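Local coordinates for protein peptidase, C14 family (Geobacter sulfurreducens PCA, PDB 3BIJ) that is of unknown function but belongs to the caspase-like C14 peptidases and probably acts as a cysteine endopeptidase, at residues R163-P168 and S214-F219; F131-H136 and G221-Q226; D107-D112 and E181-I186. All coordinates share one frame; numbering follows the deposited sequence.

Interaction 1 (R163-P168 and S214-F219); sequences RYRAMP and SQDGAF
Tyr164 and Gln215 lie opposite each other as a non-hydrogen-bonded antiparallel pair, with their CA atoms 4.4 Å apart. The backbone bonds flank this pair: Asp216 N donates to Arg163 O at 2.6 Å, and Arg165 N reaches Ser214 O at 2.9 Å. The first segment then veers off through an inverse gamma turn centred on Arg165, closed by a weak bond from Ala166 N to Tyr164 O.

Asp216 sits between two arginines. Its OD1 takes Arg163 NH2 at 2.7 Å and also Arg163 NE, both through weak, bent hydrogen bonds, two nitrogens sharing one oxygen; the guanidinium and carboxylate planes stand 85° apart. A kink in the arginine chain (chi3 -52°) folds that guanidinium back toward the aspartate, and one of its faces lies against the backbone Asp216 O. The two segments form a short, weakly bonded two-stranded antiparallel ribbon, separate from the main sheet of the caspase-like fold, with a salt-bridge network across it. Arg165 approaches differently. Its chain is extended from CG to NE and crosses Asp216 at about a right angle; NH1 lies 3.1 Å from OD2, using the anti lone pair of that oxygen, which sits in the guanidinium plane. Arg165 NH2 turns instead to Asp32, with a salt bridge to its carboxylate, and to the backbone O of Asp133. On the other face of the ribbon, the Tyr164 ring has Ser214 O at its edge, while Tyr164 CE1 comes to 4.1 Å from Gln215 OE1; this ring also meets that of Tyr146.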
# COMPACT_ATOMS: atom_id res chain seq x y z
N ARG A 163 -14.26 3.89 11.23
CA ARG A 163 -15.04 3.07 12.16
C ARG A 163 -16.16 2.30 11.47
O ARG A 163 -16.84 2.81 10.58
CB ARG A 163 -15.68 3.94 13.26
CG ARG A 163 -14.70 4.77 14.07
CD ARG A 163 -15.41 5.70 15.05
NE ARG A 163 -16.44 6.51 14.38
CZ ARG A 163 -16.20 7.37 13.39
NH1 ARG A 163 -14.97 7.53 12.93
NH2 ARG A 163 -17.19 8.07 12.85
N TYR A 164 -16.37 1.07 11.90
CA TYR A 164 -17.41 0.23 11.35
C TYR A 164 -18.44 -0.03 12.44
O TYR A 164 -18.09 -0.16 13.62
CB TYR A 164 -16.79 -1.07 10.85
CG TYR A 164 -15.91 -0.90 9.62
CD1 TYR A 164 -16.48 -0.65 8.37
CD2 TYR A 164 -14.53 -1.03 9.70
CE1 TYR A 164 -15.69 -0.56 7.22
CE2 TYR A 164 -13.72 -0.94 8.56
CZ TYR A 164 -14.31 -0.71 7.33
OH TYR A 164 -13.56 -0.67 6.19
N ARG A 165 -19.70 -0.10 12.05
CA ARG A 165 -20.78 -0.30 13.00
C ARG A 165 -21.01 -1.75 13.41
O ARG A 165 -22.14 -2.25 13.41
CB ARG A 165 -22.05 0.32 12.42
CG ARG A 165 -21.92 1.83 12.24
CD ARG A 165 -23.18 2.47 11.69
NE ARG A 165 -23.10 3.93 11.70
CZ ARG A 165 -24.05 4.74 11.24
NH1 ARG A 165 -23.87 6.05 11.31
NH2 ARG A 165 -25.17 4.22 10.72
N ALA A 166 -19.93 -2.42 13.77
CA ALA A 166 -20.01 -3.80 14.21
C ALA A 166 -19.27 -3.94 15.53
O ALA A 166 -18.15 -3.43 15.69
CB ALA A 166 -19.39 -4.72 13.17
N MSE A 167 -19.88 -4.64 16.47
CA MSE A 167 -19.26 -4.84 17.76
C MSE A 167 -18.11 -5.82 17.57
O MSE A 167 -18.26 -6.84 16.88
CB MSE A 167 -20.29 -5.38 18.75
CG MSE A 167 -19.73 -5.76 20.11
SE MSE A 167 -21.14 -6.27 21.37
CE MSE A 167 -21.85 -7.84 20.43
N PRO A 168 -16.93 -5.51 18.13
CA PRO A 168 -15.79 -6.43 17.98
C PRO A 168 -16.06 -7.78 18.64
O PRO A 168 -16.65 -7.85 19.71
CB PRO A 168 -14.64 -5.66 18.62
CG PRO A 168 -15.31 -4.73 19.56
CD PRO A 168 -16.51 -4.27 18.80
N SER A 214 -20.32 -2.14 7.59
CA SER A 214 -20.88 -0.81 7.33
C SER A 214 -20.05 0.27 7.98
O SER A 214 -19.78 0.23 9.18
CB SER A 214 -22.32 -0.72 7.85
OG SER A 214 -23.19 -1.45 7.01
N GLN A 215 -19.65 1.25 7.19
CA GLN A 215 -18.81 2.32 7.69
C GLN A 215 -19.56 3.44 8.41
O GLN A 215 -20.62 3.88 7.97
CB GLN A 215 -18.00 2.88 6.53
CG GLN A 215 -16.81 3.66 6.98
CD GLN A 215 -15.85 3.92 5.84
OE1 GLN A 215 -15.32 2.98 5.23
NE2 GLN A 215 -15.61 5.21 5.54
N ASP A 216 -19.01 3.87 9.54
CA ASP A 216 -19.60 4.95 10.32
C ASP A 216 -18.88 6.24 9.95
O ASP A 216 -17.73 6.44 10.34
CB ASP A 216 -19.42 4.69 11.81
CG ASP A 216 -19.87 5.86 12.66
OD1 ASP A 216 -19.12 6.29 13.56
OD2 ASP A 216 -20.99 6.36 12.44
N GLY A 217 -19.54 7.10 9.19
CA GLY A 217 -18.92 8.36 8.81
C GLY A 217 -18.88 9.33 9.98
O GLY A 217 -19.34 9.00 11.08
N ALA A 218 -18.35 10.53 9.75
CA ALA A 218 -18.27 11.53 10.82
C ALA A 218 -19.59 12.29 11.03
O ALA A 218 -19.82 12.82 12.12
CB ALA A 218 -17.14 12.51 10.55
N PHE A 219 -20.44 12.33 10.00
CA PHE A 219 -21.72 13.04 10.10
C PHE A 219 -22.97 12.22 9.77
O PHE A 219 -24.09 12.72 9.86
CB PHE A 219 -21.68 14.30 9.26
CG PHE A 219 -20.47 15.13 9.52
CD1 PHE A 219 -19.31 14.92 8.77
CD2 PHE A 219 -20.44 16.05 10.57
CE1 PHE A 219 -18.14 15.60 9.06
CE2 PHE A 219 -19.28 16.73 10.88
CZ PHE A 219 -18.12 16.51 10.12

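Interaction 2 (F131-H136 and G221-Q226); sequences FSDSCH and GAFTGQ
Asp133, on the central strand 127-133, meets the first turn of helix 222-231 next to the presumed active site: it opens an Asp-Ser-Cys-His sequence resembling the one that carries the nucleophilic cysteine in metacaspases. The strand and helix segments pass 8.6 Å apart at their axes, at 128° between their directions, and the carboxylate bridges them. OD2 accepts two bonds from Thr224. The hydroxyl OG1 donates at 2.6 Å on the anti side, close to the carboxylate plane, whereas the amide N comes in at 3.1 Å from above that plane, 52° out of it. CG of Asp133 stands anti to the backbone N (chi1 -170°), which carries the carboxylate out toward the helix.

OD1 works through a water: the water donates to it at 2.6 Å and accepts from Phe223 N. Two amides at the helix start thus find acceptors, one directly and one through the water. In this caspase-like fold the carboxylate joins the central sheet to a helix packed beside it; Asp32, a like charge close to Asp133 OD2, accepts from Gly221 N. Gly221, just before the helix, lets its CA come within 3.3 Å of Asp133 OD2; a CB there would run into that oxygen. With an alanine here in place of Asp133, the hydroxyl and amide of Thr224 would probably be left without their acceptor and the water would probably lose its carboxylate partner.

The aromatic part lies alongside. Asp133 CB sits at the edge of the Phe223 ring, 3.9 Å from CD2. Farther out, Phe223 CZ meets Phe131 CD2 at 3.9 Å, edge against edge, and the Phe131 ring also meets that of Phe275.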
# COMPACT_ATOMS: atom_id res chain seq x y z
N PHE A 131 -34.78 0.19 7.42
CA PHE A 131 -33.45 0.64 7.02
C PHE A 131 -32.51 0.30 8.16
O PHE A 131 -32.72 0.74 9.30
CB PHE A 131 -33.40 2.15 6.77
CG PHE A 131 -34.09 2.58 5.52
CD1 PHE A 131 -35.43 2.95 5.53
CD2 PHE A 131 -33.40 2.58 4.30
CE1 PHE A 131 -36.08 3.31 4.35
CE2 PHE A 131 -34.04 2.94 3.12
CZ PHE A 131 -35.39 3.30 3.14
N SER A 132 -31.48 -0.49 7.87
CA SER A 132 -30.51 -0.85 8.90
C SER A 132 -29.11 -0.47 8.44
O SER A 132 -28.49 -1.22 7.69
CB SER A 132 -30.59 -2.35 9.18
OG SER A 132 -29.65 -2.75 10.17
N ASP A 133 -28.62 0.69 8.87
CA ASP A 133 -27.27 1.14 8.50
C ASP A 133 -26.35 0.59 9.56
O ASP A 133 -25.81 1.33 10.39
CB ASP A 133 -27.18 2.67 8.47
CG ASP A 133 -25.88 3.16 7.86
OD1 ASP A 133 -24.96 2.33 7.67
OD2 ASP A 133 -25.77 4.38 7.56
N SER A 134 -26.18 -0.72 9.53
CA SER A 134 -25.36 -1.42 10.50
C SER A 134 -24.74 -2.65 9.83
O SER A 134 -24.99 -2.91 8.65
CB SER A 134 -26.24 -1.84 11.68
OG SER A 134 -25.49 -2.44 12.71
N CYS A 135 -23.96 -3.42 10.59
CA CYS A 135 -23.31 -4.61 10.06
C CYS A 135 -23.00 -5.58 11.20
O CYS A 135 -23.32 -5.31 12.36
CB CYS A 135 -22.01 -4.23 9.37
SG CYS A 135 -20.82 -3.50 10.49
N HIS A 136 -22.37 -6.71 10.87
CA HIS A 136 -22.03 -7.72 11.86
C HIS A 136 -20.60 -8.20 11.67
O HIS A 136 -20.10 -8.22 10.55
CB HIS A 136 -22.99 -8.90 11.76
CG HIS A 136 -24.40 -8.54 12.13
ND1 HIS A 136 -24.79 -8.32 13.43
CD2 HIS A 136 -25.49 -8.30 11.36
CE1 HIS A 136 -26.07 -7.96 13.45
NE2 HIS A 136 -26.51 -7.94 12.20
N GLY A 221 -23.82 7.64 8.55
CA GLY A 221 -23.27 6.43 7.99
C GLY A 221 -22.97 6.56 6.51
O GLY A 221 -23.53 7.42 5.83
N ALA A 222 -22.07 5.73 6.01
CA ALA A 222 -21.75 5.79 4.60
C ALA A 222 -23.03 5.56 3.81
O ALA A 222 -23.35 6.31 2.88
CB ALA A 222 -20.71 4.72 4.25
N PHE A 223 -23.78 4.53 4.18
CA PHE A 223 -25.03 4.21 3.50
C PHE A 223 -26.05 5.35 3.62
O PHE A 223 -26.55 5.87 2.62
CB PHE A 223 -25.63 2.91 4.07
CG PHE A 223 -27.07 2.68 3.69
CD1 PHE A 223 -27.47 2.75 2.35
CD2 PHE A 223 -28.02 2.41 4.66
CE1 PHE A 223 -28.81 2.55 1.99
CE2 PHE A 223 -29.35 2.21 4.32
CZ PHE A 223 -29.75 2.28 2.98
N THR A 224 -26.35 5.75 4.85
CA THR A 224 -27.32 6.82 5.07
C THR A 224 -26.94 8.10 4.32
O THR A 224 -27.80 8.77 3.74
CB THR A 224 -27.46 7.13 6.59
OG1 THR A 224 -27.82 5.93 7.29
CG2 THR A 224 -28.52 8.19 6.81
N GLY A 225 -25.66 8.43 4.34
CA GLY A 225 -25.21 9.63 3.64
C GLY A 225 -25.57 9.59 2.17
O GLY A 225 -26.03 10.58 1.61
N GLN A 226 -25.37 8.44 1.52
CA GLN A 226 -25.70 8.34 0.11
C GLN A 226 -27.20 8.23 -0.10
O GLN A 226 -27.72 8.61 -1.15
CB GLN A 226 -24.98 7.16 -0.52
CG GLN A 226 -23.49 7.37 -0.55
CD GLN A 226 -23.11 8.65 -1.25
OE1 GLN A 226 -22.21 9.36 -0.81
NE2 GLN A 226 -23.77 8.94 -2.36
O HOH W 1 -22.78 2.92 6.37

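Interaction 3 (D107-D112 and E181-I186); sequences DGELID and EFYDTI
Gly108 and Glu109 bring the backbone of the first segment up to the hydroxyl of Tyr183, where strand 109-111, paired antiparallel with strand 99-104 of the main caspase-like sheet, is covered by helix 180-189. The strand and helix segments run nearly in the same direction, 21° apart. At Gly108 the CA passes 3.6 Å from Tyr183 OH, and a CB on this residue would point toward the helix.

Glu109 follows, and its amide N donates to Tyr183 OH at 2.8 Å; that nitrogen lies at the ring edge, in its plane, but the hydroxyl sits too close to another atom of the model, so the bond is less sure. Beyond the backbone, the glutamate chain runs across the phenol end at about a right angle. CB packs 3.7 Å from Tyr183 CE1, and OE2 comes to 3.8 Å from CZ, with the carboxylate and ring planes 61° apart. OE1 is taken up by Thr102 OG1 of the neighbouring strand, which holds the carboxylate beside the phenol. Within the helix, Phe182 CD1 lies over the centre of one face of the Tyr183 ring.

At Ile111, the last strand residue and the N-cap position of helix 112-119, the contact becomes purely apolar. CG1 stands anti to the carbonyl carbon (chi1 -73°), on a side chain that leaves the strand toward helix 180-189, and its terminal methyl does the touching. That CD1 lies at the edge of the Tyr183 ring, 4.1 Å from CD1 of the tyrosine, and meets Ile186 CG2 at 3.8 Å.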
# COMPACT_ATOMS: atom_id res chain seq x y z
N ASP A 107 -29.43 -0.76 26.26
CA ASP A 107 -29.78 -1.67 27.33
C ASP A 107 -29.06 -3.03 27.23
O ASP A 107 -28.62 -3.59 28.24
CB ASP A 107 -31.30 -1.88 27.28
CG ASP A 107 -31.90 -2.10 28.63
OD1 ASP A 107 -31.22 -1.74 29.62
OD2 ASP A 107 -33.05 -2.62 28.69
N GLY A 108 -28.95 -3.54 26.01
CA GLY A 108 -28.33 -4.82 25.75
C GLY A 108 -28.59 -5.18 24.30
O GLY A 108 -28.99 -4.33 23.50
N GLU A 109 -28.40 -6.45 23.94
CA GLU A 109 -28.60 -6.85 22.55
C GLU A 109 -29.99 -7.39 22.25
O GLU A 109 -30.58 -8.09 23.06
CB GLU A 109 -27.56 -7.90 22.14
CG GLU A 109 -26.14 -7.42 22.33
CD GLU A 109 -25.13 -8.51 22.09
OE1 GLU A 109 -25.02 -8.97 20.94
OE2 GLU A 109 -24.44 -8.90 23.06
N LEU A 110 -30.50 -7.05 21.08
CA LEU A 110 -31.80 -7.51 20.67
C LEU A 110 -31.52 -8.57 19.63
O LEU A 110 -31.03 -8.26 18.55
CB LEU A 110 -32.58 -6.35 20.04
CG LEU A 110 -33.98 -6.65 19.51
CD1 LEU A 110 -34.91 -7.00 20.66
CD2 LEU A 110 -34.50 -5.46 18.74
N ILE A 111 -31.78 -9.84 19.96
CA ILE A 111 -31.52 -10.93 19.03
C ILE A 111 -32.37 -10.80 17.78
O ILE A 111 -33.57 -10.49 17.85
CB ILE A 111 -31.81 -12.32 19.66
CG1 ILE A 111 -30.72 -12.67 20.68
CG2 ILE A 111 -31.79 -13.39 18.58
CD1 ILE A 111 -30.63 -11.72 21.85
N ASP A 112 -31.76 -11.04 16.62
CA ASP A 112 -32.48 -10.93 15.36
C ASP A 112 -33.85 -11.61 15.39
O ASP A 112 -34.80 -11.16 14.74
CB ASP A 112 -31.63 -11.47 14.20
CG ASP A 112 -31.20 -12.91 14.41
OD1 ASP A 112 -30.40 -13.41 13.58
OD2 ASP A 112 -31.66 -13.55 15.38
N GLU A 181 -26.76 -15.68 32.12
CA GLU A 181 -28.16 -15.98 32.39
C GLU A 181 -29.11 -15.10 31.57
O GLU A 181 -30.11 -15.58 31.04
CB GLU A 181 -28.45 -15.80 33.89
CG GLU A 181 -29.80 -16.33 34.35
CD GLU A 181 -30.05 -16.08 35.84
OE1 GLU A 181 -30.21 -14.90 36.24
OE2 GLU A 181 -30.07 -17.07 36.61
N PHE A 182 -28.77 -13.82 31.43
CA PHE A 182 -29.62 -12.91 30.68
C PHE A 182 -29.86 -13.36 29.23
O PHE A 182 -31.00 -13.52 28.80
CB PHE A 182 -29.01 -11.51 30.72
CG PHE A 182 -29.79 -10.49 29.94
CD1 PHE A 182 -29.37 -10.10 28.67
CD2 PHE A 182 -30.96 -9.94 30.46
CE1 PHE A 182 -30.10 -9.16 27.94
CE2 PHE A 182 -31.69 -9.00 29.73
CZ PHE A 182 -31.26 -8.61 28.47
N TYR A 183 -28.79 -13.56 28.46
CA TYR A 183 -28.93 -13.97 27.07
C TYR A 183 -29.39 -15.41 26.91
O TYR A 183 -30.09 -15.74 25.96
CB TYR A 183 -27.61 -13.74 26.32
CG TYR A 183 -27.37 -12.28 26.06
CD1 TYR A 183 -28.19 -11.56 25.20
CD2 TYR A 183 -26.37 -11.58 26.76
CE1 TYR A 183 -28.04 -10.20 25.03
CE2 TYR A 183 -26.22 -10.20 26.60
CZ TYR A 183 -27.06 -9.52 25.73
OH TYR A 183 -26.95 -8.16 25.56
N ASP A 184 -29.01 -16.27 27.84
CA ASP A 184 -29.44 -17.65 27.74
C ASP A 184 -30.95 -17.73 27.88
O ASP A 184 -31.60 -18.53 27.21
CB ASP A 184 -28.76 -18.52 28.79
CG ASP A 184 -27.29 -18.78 28.48
OD1 ASP A 184 -26.99 -19.09 27.31
OD2 ASP A 184 -26.44 -18.67 29.39
N THR A 185 -31.51 -16.89 28.74
CA THR A 185 -32.95 -16.88 28.93
C THR A 185 -33.64 -16.41 27.66
O THR A 185 -34.59 -17.02 27.19
CB THR A 185 -33.36 -15.96 30.08
OG1 THR A 185 -32.84 -16.49 31.31
CG2 THR A 185 -34.87 -15.86 30.18
N ILE A 186 -33.13 -15.31 27.11
CA ILE A 186 -33.67 -14.74 25.89
C ILE A 186 -33.62 -15.77 24.76
O ILE A 186 -34.60 -15.98 24.05
CB ILE A 186 -32.87 -13.50 25.47
CG1 ILE A 186 -33.01 -12.42 26.53
CG2 ILE A 186 -33.34 -13.01 24.11
CD1 ILE A 186 -32.21 -11.17 26.25

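How the interactions relate
Interactions 1 and 2 are neighbours, with centres 9 Å apart, and touch directly: Ser214 OG bonds to Ser134 O, Gln215 O probably accepts from Ala222 N, and strand 215-216 is followed in the chain, after a short loop, by helix 222-231. Interaction 2 is buried at the main sheet and combines a carboxylate with aromatic edges; interaction 1 is only partly buried, and its chemistry is ionic. Interaction 3 is also buried, yet farther from the chain centre, about 22 Å from interaction 1 between centres. It reaches the same sheet as interaction 2 through another strand, by a phenol against backbone and glutamate and by isoleucine packing, with no ion pair between its segments, and touches interaction 1 where Met167 packs on Glu109.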